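Local coordinates for putative ABC-transporter ATP-binding protein (Alicyclobacillus acidocaldarius, PDB 1Z47) that probably binds and hydrolyses ATP as the nucleotide-binding subunit of a putative ABC-type sulfate importer, at residues B[284-289]-B[326-331]. Sequence-based numbering, arbitrary orientation.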
ATOM      1  N   VAL B 284      13.151  13.328 -10.429  1.00 35.47           N
ATOM      2  CA  VAL B 284      12.098  13.520 -11.424  1.00 37.28           C
ATOM      3  C   VAL B 284      10.990  12.505 -11.194  1.00 35.34           C
ATOM      4  O   VAL B 284      11.231  11.296 -11.215  1.00 33.15           O
ATOM      5  CB  VAL B 284      12.669  13.356 -12.880  1.00 37.63           C
ATOM      6  CG1 VAL B 284      11.558  13.535 -13.925  1.00 33.25           C
ATOM      7  CG2 VAL B 284      13.827  14.352 -13.105  1.00 36.44           C
ATOM      8  N   ARG B 285       9.774  12.999 -10.956  1.00 35.80           N
ATOM      9  CA  ARG B 285       8.643  12.109 -10.723  1.00 35.00           C
ATOM     10  C   ARG B 285       8.192  11.414 -12.001  1.00 32.39           C
ATOM     11  O   ARG B 285       8.181  12.014 -13.063  1.00 34.75           O
ATOM     12  CB  ARG B 285       7.506  12.888 -10.046  1.00 39.15           C
ATOM     13  CG  ARG B 285       7.928  13.412  -8.662  1.00 38.88           C
ATOM     14  CD  ARG B 285       6.740  13.774  -7.785  1.00 39.25           C
ATOM     15  NE  ARG B 285       7.115  14.529  -6.603  1.00 35.96           N
ATOM     16  CZ  ARG B 285       7.575  13.995  -5.482  1.00 36.85           C
ATOM     17  NH1 ARG B 285       7.725  12.682  -5.379  1.00 37.73           N
ATOM     18  NH2 ARG B 285       7.865  14.778  -4.458  1.00 38.09           N
ATOM     19  N   PRO B 286       7.831  10.128 -11.913  1.00 31.21           N
ATOM     20  CA  PRO B 286       7.397   9.347 -13.084  1.00 31.97           C
ATOM     21  C   PRO B 286       6.367  10.025 -13.998  1.00 39.96           C
ATOM     22  O   PRO B 286       6.416   9.872 -15.220  1.00 41.52           O
ATOM     23  CB  PRO B 286       6.858   8.065 -12.464  1.00 33.32           C
ATOM     24  CG  PRO B 286       7.755   7.871 -11.261  1.00 36.48           C
ATOM     25  CD  PRO B 286       7.796   9.302 -10.693  1.00 33.89           C
ATOM     26  N   LYS B 287       5.437  10.755 -13.400  1.00 40.33           N
ATOM     27  CA  LYS B 287       4.403  11.439 -14.157  1.00 45.24           C
ATOM     28  C   LYS B 287       4.965  12.652 -14.914  1.00 48.16           C
ATOM     29  O   LYS B 287       4.359  13.110 -15.883  1.00 45.84           O
ATOM     30  CB  LYS B 287       3.279  11.905 -13.214  1.00 42.72           C
ATOM     31  CG  LYS B 287       3.636  13.085 -12.305  1.00 41.51           C
ATOM     32  CD  LYS B 287       2.449  13.447 -11.410  1.00 45.44           C
ATOM     33  CE  LYS B 287       2.576  14.828 -10.761  1.00 46.96           C
ATOM     34  NZ  LYS B 287       3.775  14.953  -9.883  1.00 53.81           N
ATOM     35  N   ASP B 288       6.119  13.158 -14.481  1.00 48.97           N
ATOM     36  CA  ASP B 288       6.730  14.334 -15.106  1.00 48.53           C
ATOM     37  C   ASP B 288       7.682  14.086 -16.258  1.00 49.37           C
ATOM     38  O   ASP B 288       8.535  14.923 -16.544  1.00 54.61           O
ATOM     39  CB  ASP B 288       7.459  15.166 -14.058  1.00 49.07           C
ATOM     40  CG  ASP B 288       6.538  15.680 -12.994  1.00 47.27           C
ATOM     41  OD1 ASP B 288       5.384  16.017 -13.338  1.00 52.18           O
ATOM     42  OD2 ASP B 288       6.965  15.760 -11.817  1.00 43.78           O
ATOM     43  N   VAL B 289       7.542  12.947 -16.918  1.00 51.04           N
ATOM     44  CA  VAL B 289       8.388  12.601 -18.047  1.00 51.62           C
ATOM     45  C   VAL B 289       7.487  12.160 -19.206  1.00 57.17           C
ATOM     46  O   VAL B 289       6.612  11.312 -19.022  1.00 58.20           O
ATOM     47  CB  VAL B 289       9.342  11.455 -17.671  1.00 52.44           C
ATOM     48  CG1 VAL B 289      10.240  11.110 -18.848  1.00 50.05           C
ATOM     49  CG2 VAL B 289      10.177  11.863 -16.436  1.00 44.02           C
ATOM     50  N   GLU B 326      11.280   5.007 -14.369  1.00 37.11           N
ATOM     51  CA  GLU B 326       9.867   4.673 -14.292  1.00 37.82           C
ATOM     52  C   GLU B 326       9.120   5.925 -14.722  1.00 34.26           C
ATOM     53  O   GLU B 326       9.350   7.014 -14.208  1.00 37.19           O
ATOM     54  CB  GLU B 326       9.420   4.281 -12.872  1.00 38.98           C
ATOM     55  CG  GLU B 326       7.920   3.910 -12.840  1.00 43.42           C
ATOM     56  CD  GLU B 326       7.426   3.405 -11.488  1.00 44.30           C
ATOM     57  OE1 GLU B 326       8.261   3.068 -10.624  1.00 45.92           O
ATOM     58  OE2 GLU B 326       6.192   3.331 -11.303  1.00 41.65           O
ATOM     59  N   VAL B 327       8.233   5.752 -15.686  1.00 36.47           N
ATOM     60  CA  VAL B 327       7.454   6.852 -16.218  1.00 35.99           C
ATOM     61  C   VAL B 327       5.969   6.497 -16.140  1.00 34.86           C
ATOM     62  O   VAL B 327       5.593   5.348 -16.359  1.00 36.78           O
ATOM     63  CB  VAL B 327       7.819   7.106 -17.716  1.00 40.93           C
ATOM     64  CG1 VAL B 327       6.913   8.213 -18.303  1.00 40.62           C
ATOM     65  CG2 VAL B 327       9.322   7.487 -17.844  1.00 36.46           C
ATOM     66  N   HIS B 328       5.136   7.492 -15.847  1.00 39.64           N
ATOM     67  CA  HIS B 328       3.695   7.272 -15.772  1.00 42.50           C
ATOM     68  C   HIS B 328       3.013   7.998 -16.930  1.00 40.29           C
ATOM     69  O   HIS B 328       3.072   9.218 -17.013  1.00 44.56           O
ATOM     70  CB  HIS B 328       3.148   7.775 -14.425  1.00 41.90           C
ATOM     71  CG  HIS B 328       3.558   6.928 -13.256  1.00 36.35           C
ATOM     72  ND1 HIS B 328       3.183   7.211 -11.961  1.00 35.94           N
ATOM     73  CD2 HIS B 328       4.286   5.784 -13.196  1.00 34.99           C
ATOM     74  CE1 HIS B 328       3.666   6.280 -11.153  1.00 38.27           C
ATOM     75  NE2 HIS B 328       4.338   5.402 -11.877  1.00 35.31           N
ATOM     76  N   VAL B 329       2.392   7.254 -17.838  1.00 45.12           N
ATOM     77  CA  VAL B 329       1.700   7.900 -18.963  1.00 48.66           C
ATOM     78  C   VAL B 329       0.186   7.755 -18.794  1.00 49.07           C
ATOM     79  O   VAL B 329      -0.276   6.774 -18.219  1.00 48.55           O
ATOM     80  CB  VAL B 329       2.123   7.299 -20.311  1.00 44.86           C
ATOM     81  CG1 VAL B 329       3.632   7.441 -20.494  1.00 50.91           C
ATOM     82  CG2 VAL B 329       1.728   5.838 -20.386  1.00 52.94           C
ATOM     83  N   PRO B 330      -0.607   8.726 -19.299  1.00 53.09           N
ATOM     84  CA  PRO B 330      -2.075   8.687 -19.192  1.00 52.49           C
ATOM     85  C   PRO B 330      -2.721   7.376 -19.653  1.00 53.29           C
ATOM     86  O   PRO B 330      -2.210   6.704 -20.551  1.00 51.27           O
ATOM     87  CB  PRO B 330      -2.515   9.879 -20.041  1.00 52.49           C
ATOM     88  CG  PRO B 330      -1.410  10.014 -21.045  1.00 56.34           C
ATOM     89  CD  PRO B 330      -0.186   9.826 -20.184  1.00 54.06           C
ATOM     90  N   SER B 331      -3.834   7.006 -19.024  1.00 54.79           N
ATOM     91  CA  SER B 331      -4.539   5.776 -19.396  1.00 60.45           C
ATOM     92  C   SER B 331      -4.782   5.751 -20.899  1.00 60.70           C
ATOM     93  O   SER B 331      -4.782   4.689 -21.532  1.00 60.83           O
ATOM     94  CB  SER B 331      -5.880   5.682 -18.673  1.00 61.30           C
ATOM     95  OG  SER B 331      -5.698   5.629 -17.270  1.00 66.91           O
TER
HETATM   96  O   HOH W   1       3.989  10.943 -18.733  1.00 48.18           O
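P286 sets its CB over one face of the H328 imidazole, and the pair illustrates how a proline in a turn can dock on the edge strand of a sheet with a single backbone bond and one CH-pi contact. The proline CB sits 3.5 Å from the ring centroid and only 10° off the normal, while the same CB also touches the main-chain E326 O at 3.2 Å. With H328 CG anti to its own carbonyl carbon, chi1 -71° presents one ring face to P286 CB. There its NE2 donates to E326 OE2 over 2.8 Å; the carboxylate oxygen lies nearly in the ring plane, so this bond helps fix the ring's rotation. Shortened to an alanine here, the side chain would lose its ring, which would probably leave P286 CB without its aromatic face and the E326 carboxylate without this donor. The backbones are joined as well: H328 N gives a nearly straight bond to P286 O, 2.8 Å long. V327 extends the apolar surface, its CG2 meeting V289 CG1 at 3.9 Å as the two side chains cross at about a right angle. A water donates to both V289 O and H328 O, joining the two backbones beyond the direct bond. Y312, on strand 312-319, stacks with the H328 ring. The contact thus ties the link between strands 279-284 and 289-293 to strand 324-330, which with 289-293 forms the two outermost strands of the five-stranded antiparallel sheet, and strand 312-319 pairs with 324-330 within that sheet.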